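PDB 3H20: replication protein B, which is the primase of plasmid RSF1010, making short primers on single-stranded DNA so that the plasmid can replicate. Local coordinates for residues Lys241-Ala246 with Ala280-Arg285; Ser288-Met291 with Ser295-Leu298. All coordinates share one frame; numbering follows the deposited sequence.

Both contacts lie in the C-terminal helix bundle, far from the centre of the chain, and both use helix 279-291. Past the N-terminal domain and helix 220-234, the chain runs through helix 239-252, then through helices 257-267 and 269-272, and returns as helix 279-291; interaction 1 closes this loop, with 33 residues between its segments. Interaction 2 opens further along the same helix and closes the two-residue turn, 292-293, into helix 294-304. The contacts therefore follow in series, neither nested nor crossed, with centres about 12 Å apart. They touch through Phe-244, whose CE1 lies 3.8 Å from CB of Lys-289, and together they tie the last two helices to helix 239-252.

Interaction 1: residues Lys241-Ala246 with Ala280-Arg285; sequences KCDFIA and ADYIER
Between segments 241-246 and 280-285 only Asp-243 and Tyr-282 touch, and they do it through one short hydrogen bond: OH of Tyr-282 donates to OD2 of Asp-243 over 2.6 Å. The two backbones stay well apart, with the nearest CA atoms, those of Asp-243 and Ile-283, 9.2 Å from each other, and the length of the tyrosine spans the distance. Its CG stands anti to the backbone N (chi1 166°), which swings the ring out from helix 279-291 and carries the hydroxyl across to the aspartate. The carboxylate oxygen sits at the ring edge, in the ring plane, 3.3 Å from CE2 of Tyr-282. Carboxylate and ring are turned 39° against each other, and the hydroxyl meets OD2 on its anti side, somewhat out of the carboxylate plane. The phenol oxygen also lies close beside the stem of the aspartate, 3.2 Å from CB of Asp-243.

This end of the contact is the tight one. Asp-243 is buried, and Met-264 and Ala-270 touch both side chains, so helices 257-267 and 269-272 pack around the bond. On the loose side, Glu-284 and Arg-285 lie exposed on helix 279-291, and Arg-285 NH1 forms a salt bridge with a sulfate ion, probably from the crystallisation liquor.

The buried carboxylate is well supplied with partners: OD2 is also hydrogen-bonded to Ser-268 OG, and OD1 to Tyr-224 OH. Asp-243 thus links helix 239-252 to helices 220-234 and 279-291 through two tyrosine hydroxyls, and to the junction at Ser-268 through a third hydroxyl. Three such bonds would help to keep the carboxylate in its charged form despite its burial, and should hold the group against turning.

Interaction 2: residues Ser288-Met291 with Ser295-Leu298; sequences SKVM and SVQL
The bend between the consecutive helices 279-291 and 294-304 of the C-terminal helical region brings Val-296 against Val-290 and Met-291. The methyl CG2 of Val-296 rests 3.3 Å from the carbonyl O of Val-290 and 4.1 Å from Val-290 CG1. Its other branch, CG1, stands anti to the backbone N (chi1 173°) and meets the sulfur SD of Met-291 at 4.2 Å. Met-291 bends at chi2 (-54°), which folds the thioether back to this methyl. On the solvent side, Gln-297 stretches out beyond CG, and its NE2 gives a weak hydrogen bond, 3.3 Å long with an N-H...O angle of 139°, to the carbonyl O of Met-291. Val-290 and Val-296 also press on helix 239-252, at Ala-251 and at Gln-248 and Ser-252. Cut back to an alanine, position Val-296 would lose both methyls and would probably leave Val-290 CG1 and the sulfur of Met-291 without their partners at the bend. The bend is thus held by valine methyls packed on a neighbouring side chain, a sulfur and a carbonyl oxygen, with the glutamine amide adding a weak polar tie to the last residue of helix 279-291.

Interaction 1: residues Lys241-Ala246 with Ala280-Arg285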
ATOM      1  N   LYS A 241     -23.296  -4.169  40.211  1.00 33.76           N
ATOM      2  CA  LYS A 241     -23.483  -5.051  39.059  1.00 33.71           C
ATOM      3  C   LYS A 241     -22.702  -4.523  37.854  1.00 33.38           C
ATOM      4  O   LYS A 241     -22.070  -5.300  37.140  1.00 33.49           O
ATOM      5  CB  LYS A 241     -24.970  -5.196  38.724  1.00 33.61           C
ATOM      6  CG  LYS A 241     -25.270  -6.070  37.508  1.00 34.35           C
ATOM      7  CD  LYS A 241     -26.758  -6.049  37.172  1.00 33.98           C
ATOM      8  CE  LYS A 241     -27.060  -6.881  35.933  1.00 34.14           C
ATOM      9  NZ  LYS A 241     -26.925  -8.354  36.159  1.00 34.11           N
ATOM     10  N   CYS A 242     -22.749  -3.207  37.640  1.00 33.19           N
ATOM     11  CA  CYS A 242     -21.940  -2.552  36.613  1.00 32.86           C
ATOM     12  C   CYS A 242     -20.464  -2.908  36.788  1.00 32.93           C
ATOM     13  O   CYS A 242     -19.802  -3.313  35.824  1.00 32.69           O
ATOM     14  CB  CYS A 242     -22.111  -1.027  36.654  1.00 32.76           C
ATOM     15  SG  CYS A 242     -23.715  -0.404  36.106  1.00 31.79           S
ATOM     16  N   ASP A 243     -19.958  -2.758  38.015  1.00 32.48           N
ATOM     17  CA  ASP A 243     -18.584  -3.147  38.344  1.00 32.59           C
ATOM     18  C   ASP A 243     -18.326  -4.607  37.972  1.00 32.82           C
ATOM     19  O   ASP A 243     -17.311  -4.924  37.356  1.00 32.84           O
ATOM     20  CB  ASP A 243     -18.299  -2.976  39.839  1.00 32.16           C
ATOM     21  CG  ASP A 243     -17.902  -1.549  40.227  1.00 32.18           C
ATOM     22  OD1 ASP A 243     -17.743  -0.671  39.353  1.00 30.87           O
ATOM     23  OD2 ASP A 243     -17.742  -1.314  41.442  1.00 32.17           O
ATOM     24  N   PHE A 244     -19.244  -5.487  38.368  1.00 33.04           N
ATOM     25  CA  PHE A 244     -19.098  -6.920  38.134  1.00 33.28           C
ATOM     26  C   PHE A 244     -18.953  -7.225  36.634  1.00 33.01           C
ATOM     27  O   PHE A 244     -18.074  -7.988  36.234  1.00 32.77           O
ATOM     28  CB  PHE A 244     -20.287  -7.682  38.728  1.00 33.91           C
ATOM     29  CG  PHE A 244     -20.221  -9.166  38.517  1.00 35.52           C
ATOM     30  CD1 PHE A 244     -19.566  -9.982  39.429  1.00 37.70           C
ATOM     31  CD2 PHE A 244     -20.805  -9.751  37.396  1.00 38.03           C
ATOM     32  CE1 PHE A 244     -19.499 -11.361  39.233  1.00 39.07           C
ATOM     33  CE2 PHE A 244     -20.733 -11.125  37.188  1.00 38.74           C
ATOM     34  CZ  PHE A 244     -20.083 -11.929  38.112  1.00 38.23           C
ATOM     35  N   ILE A 245     -19.828  -6.640  35.820  1.00 32.53           N
ATOM     36  CA  ILE A 245     -19.797  -6.879  34.373  1.00 32.53           C
ATOM     37  C   ILE A 245     -18.536  -6.294  33.718  1.00 32.62           C
ATOM     38  O   ILE A 245     -17.935  -6.929  32.846  1.00 33.10           O
ATOM     39  CB  ILE A 245     -21.087  -6.370  33.664  1.00 32.38           C
ATOM     40  CG1 ILE A 245     -22.324  -7.100  34.207  1.00 32.02           C
ATOM     41  CG2 ILE A 245     -20.977  -6.557  32.155  1.00 32.46           C
ATOM     42  CD1 ILE A 245     -23.652  -6.606  33.663  1.00 32.09           C
ATOM     43  N   ALA A 246     -18.143  -5.089  34.128  1.00 32.25           N
ATOM     44  CA  ALA A 246     -16.905  -4.482  33.632  1.00 32.64           C
ATOM     45  C   ALA A 246     -15.685  -5.334  34.021  1.00 32.57           C
ATOM     46  O   ALA A 246     -14.830  -5.631  33.179  1.00 32.53           O
ATOM     47  CB  ALA A 246     -16.760  -3.037  34.143  1.00 32.42           C
ATOM     48  N   ALA A 280     -11.538  -2.200  50.263  1.00 40.16           N
ATOM     49  CA  ALA A 280     -10.701  -3.320  49.828  1.00 39.70           C
ATOM     50  C   ALA A 280     -11.465  -4.637  49.712  1.00 39.35           C
ATOM     51  O   ALA A 280     -11.261  -5.385  48.755  1.00 39.29           O
ATOM     52  CB  ALA A 280      -9.495  -3.478  50.751  1.00 39.79           C
ATOM     53  N   ASP A 281     -12.346  -4.899  50.680  1.00 38.71           N
ATOM     54  CA  ASP A 281     -13.156  -6.121  50.701  1.00 38.06           C
ATOM     55  C   ASP A 281     -14.104  -6.226  49.506  1.00 37.60           C
ATOM     56  O   ASP A 281     -14.266  -7.307  48.930  1.00 37.12           O
ATOM     57  CB  ASP A 281     -13.949  -6.221  52.005  1.00 38.22           C
ATOM     58  N   TYR A 282     -14.731  -5.107  49.147  1.00 36.90           N
ATOM     59  CA  TYR A 282     -15.656  -5.074  48.016  1.00 36.54           C
ATOM     60  C   TYR A 282     -14.941  -5.385  46.702  1.00 36.16           C
ATOM     61  O   TYR A 282     -15.442  -6.179  45.904  1.00 36.01           O
ATOM     62  CB  TYR A 282     -16.416  -3.740  47.943  1.00 36.60           C
ATOM     63  CG  TYR A 282     -17.134  -3.520  46.626  1.00 36.26           C
ATOM     64  CD1 TYR A 282     -18.249  -4.287  46.277  1.00 36.54           C
ATOM     65  CD2 TYR A 282     -16.691  -2.553  45.727  1.00 36.37           C
ATOM     66  CE1 TYR A 282     -18.899  -4.098  45.060  1.00 37.10           C
ATOM     67  CE2 TYR A 282     -17.339  -2.352  44.511  1.00 36.47           C
ATOM     68  CZ  TYR A 282     -18.441  -3.125  44.186  1.00 36.52           C
ATOM     69  OH  TYR A 282     -19.077  -2.933  42.982  1.00 36.07           O
ATOM     70  N   ILE A 283     -13.771  -4.775  46.495  1.00 36.03           N
ATOM     71  CA  ILE A 283     -12.934  -5.043  45.312  1.00 36.04           C
ATOM     72  C   ILE A 283     -12.520  -6.523  45.233  1.00 35.90           C
ATOM     73  O   ILE A 283     -12.694  -7.167  44.194  1.00 35.98           O
ATOM     74  CB  ILE A 283     -11.659  -4.155  45.290  1.00 36.12           C
ATOM     75  CG1 ILE A 283     -12.021  -2.676  45.131  1.00 36.41           C
ATOM     76  CG2 ILE A 283     -10.716  -4.584  44.167  1.00 36.20           C
ATOM     77  CD1 ILE A 283     -10.873  -1.711  45.438  1.00 36.02           C
ATOM     78  N   GLU A 284     -11.976  -7.042  46.335  1.00 35.75           N
ATOM     79  CA  GLU A 284     -11.505  -8.426  46.428  1.00 35.72           C
ATOM     80  C   GLU A 284     -12.612  -9.425  46.097  1.00 35.19           C
ATOM     81  O   GLU A 284     -12.390 -10.380  45.356  1.00 35.09           O
ATOM     82  CB  GLU A 284     -10.922  -8.691  47.832  1.00 35.97           C
ATOM     83  CG  GLU A 284     -10.908 -10.165  48.290  1.00 37.84           C
ATOM     84  CD  GLU A 284      -9.727 -10.972  47.756  1.00 39.96           C
ATOM     85  OE1 GLU A 284      -8.565 -10.571  47.982  1.00 41.18           O
ATOM     86  OE2 GLU A 284      -9.961 -12.027  47.130  1.00 41.73           O
ATOM     87  N   ARG A 285     -13.800  -9.193  46.650  1.00 34.87           N
ATOM     88  CA  ARG A 285     -14.947 -10.066  46.417  1.00 34.74           C
ATOM     89  C   ARG A 285     -15.437  -9.973  44.971  1.00 33.97           C
ATOM     90  O   ARG A 285     -15.737 -10.997  44.343  1.00 33.91           O
ATOM     91  CB  ARG A 285     -16.069  -9.745  47.409  1.00 35.02           C
ATOM     92  CG  ARG A 285     -17.252 -10.705  47.366  1.00 37.06           C
ATOM     93  CD  ARG A 285     -18.022 -10.744  48.693  1.00 39.87           C
ATOM     94  NE  ARG A 285     -18.230  -9.417  49.279  1.00 42.28           N
ATOM     95  CZ  ARG A 285     -19.127  -8.527  48.857  1.00 43.86           C
ATOM     96  NH1 ARG A 285     -19.919  -8.800  47.824  1.00 45.09           N
ATOM     97  NH2 ARG A 285     -19.220  -7.351  49.460  1.00 43.65           N
TER

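Interaction 2: residues Ser288-Met291 with Ser295-Leu298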
ATOM      1  N   SER A 288     -12.880 -11.789  42.962  1.00 31.80           N
ATOM      2  CA  SER A 288     -12.977 -13.220  43.277  1.00 31.88           C
ATOM      3  C   SER A 288     -14.131 -13.892  42.528  1.00 31.82           C
ATOM      4  O   SER A 288     -13.949 -14.948  41.930  1.00 31.47           O
ATOM      5  CB  SER A 288     -13.114 -13.454  44.784  1.00 32.01           C
ATOM      6  OG  SER A 288     -13.045 -14.838  45.093  1.00 31.40           O
ATOM      7  N   LYS A 289     -15.301 -13.259  42.556  1.00 32.01           N
ATOM      8  CA  LYS A 289     -16.502 -13.796  41.913  1.00 32.57           C
ATOM      9  C   LYS A 289     -16.316 -13.924  40.411  1.00 32.31           C
ATOM     10  O   LYS A 289     -16.698 -14.923  39.813  1.00 31.51           O
ATOM     11  CB  LYS A 289     -17.718 -12.920  42.214  1.00 32.66           C
ATOM     12  CG  LYS A 289     -18.280 -13.106  43.619  1.00 34.76           C
ATOM     13  CD  LYS A 289     -19.770 -12.754  43.686  1.00 38.45           C
ATOM     14  CE  LYS A 289     -20.054 -11.307  43.270  1.00 40.06           C
ATOM     15  NZ  LYS A 289     -21.476 -10.912  43.577  1.00 41.82           N
ATOM     16  N   VAL A 290     -15.709 -12.899  39.821  1.00 32.73           N
ATOM     17  CA  VAL A 290     -15.410 -12.856  38.398  1.00 33.78           C
ATOM     18  C   VAL A 290     -14.454 -13.986  37.984  1.00 33.47           C
ATOM     19  O   VAL A 290     -14.699 -14.677  36.992  1.00 33.84           O
ATOM     20  CB  VAL A 290     -14.850 -11.449  38.038  1.00 34.00           C
ATOM     21  CG1 VAL A 290     -13.976 -11.477  36.792  1.00 36.10           C
ATOM     22  CG2 VAL A 290     -16.006 -10.457  37.905  1.00 34.79           C
ATOM     23  N   MET A 291     -13.388 -14.188  38.763  1.00 33.58           N
ATOM     24  CA  MET A 291     -12.367 -15.190  38.434  1.00 33.36           C
ATOM     25  C   MET A 291     -12.883 -16.632  38.557  1.00 33.25           C
ATOM     26  O   MET A 291     -12.319 -17.545  37.951  1.00 32.85           O
ATOM     27  CB  MET A 291     -11.100 -14.998  39.280  1.00 34.10           C
ATOM     28  CG  MET A 291     -10.303 -13.694  39.002  1.00 33.94           C
ATOM     29  SD  MET A 291      -9.860 -13.458  37.255  1.00 35.37           S
ATOM     30  CE  MET A 291      -8.900 -11.941  37.343  1.00 35.21           C
ATOM     31  N   SER A 295     -16.976 -18.735  32.259  1.00 32.55           N
ATOM     32  CA  SER A 295     -16.766 -17.848  31.108  1.00 32.16           C
ATOM     33  C   SER A 295     -15.399 -17.175  31.143  1.00 32.82           C
ATOM     34  O   SER A 295     -14.690 -17.148  30.141  1.00 32.99           O
ATOM     35  CB  SER A 295     -17.878 -16.793  31.017  1.00 32.43           C
ATOM     36  OG  SER A 295     -17.881 -15.950  32.161  1.00 30.52           O
ATOM     37  N   VAL A 296     -15.030 -16.658  32.313  1.00 32.92           N
ATOM     38  CA  VAL A 296     -13.767 -15.959  32.503  1.00 33.42           C
ATOM     39  C   VAL A 296     -12.603 -16.942  32.436  1.00 33.95           C
ATOM     40  O   VAL A 296     -11.623 -16.687  31.736  1.00 33.73           O
ATOM     41  CB  VAL A 296     -13.768 -15.158  33.833  1.00 33.44           C
ATOM     42  CG1 VAL A 296     -12.400 -14.566  34.119  1.00 32.84           C
ATOM     43  CG2 VAL A 296     -14.809 -14.062  33.764  1.00 33.58           C
ATOM     44  N   GLN A 297     -12.747 -18.076  33.122  1.00 34.32           N
ATOM     45  CA  GLN A 297     -11.732 -19.135  33.116  1.00 35.39           C
ATOM     46  C   GLN A 297     -11.423 -19.657  31.710  1.00 34.87           C
ATOM     47  O   GLN A 297     -10.244 -19.822  31.352  1.00 35.03           O
ATOM     48  CB  GLN A 297     -12.136 -20.288  34.048  1.00 34.93           C
ATOM     49  CG  GLN A 297     -11.939 -19.972  35.533  1.00 36.46           C
ATOM     50  CD  GLN A 297     -12.398 -21.092  36.449  1.00 37.23           C
ATOM     51  OE1 GLN A 297     -12.878 -22.139  35.992  1.00 40.91           O
ATOM     52  NE2 GLN A 297     -12.258 -20.878  37.752  1.00 38.20           N
ATOM     53  N   LEU A 298     -12.462 -19.908  30.922  1.00 34.85           N
ATOM     54  CA  LEU A 298     -12.294 -20.363  29.532  1.00 34.76           C
ATOM     55  C   LEU A 298     -11.673 -19.296  28.620  1.00 34.66           C
ATOM     56  O   LEU A 298     -10.752 -19.593  27.851  1.00 34.29           O
ATOM     57  CB  LEU A 298     -13.623 -20.885  28.947  1.00 35.06           C
ATOM     58  CG  LEU A 298     -13.581 -21.462  27.519  1.00 35.21           C
ATOM     59  CD1 LEU A 298     -12.580 -22.629  27.402  1.00 36.27           C
ATOM     60  CD2 LEU A 298     -14.960 -21.902  27.041  1.00 35.86           C
TER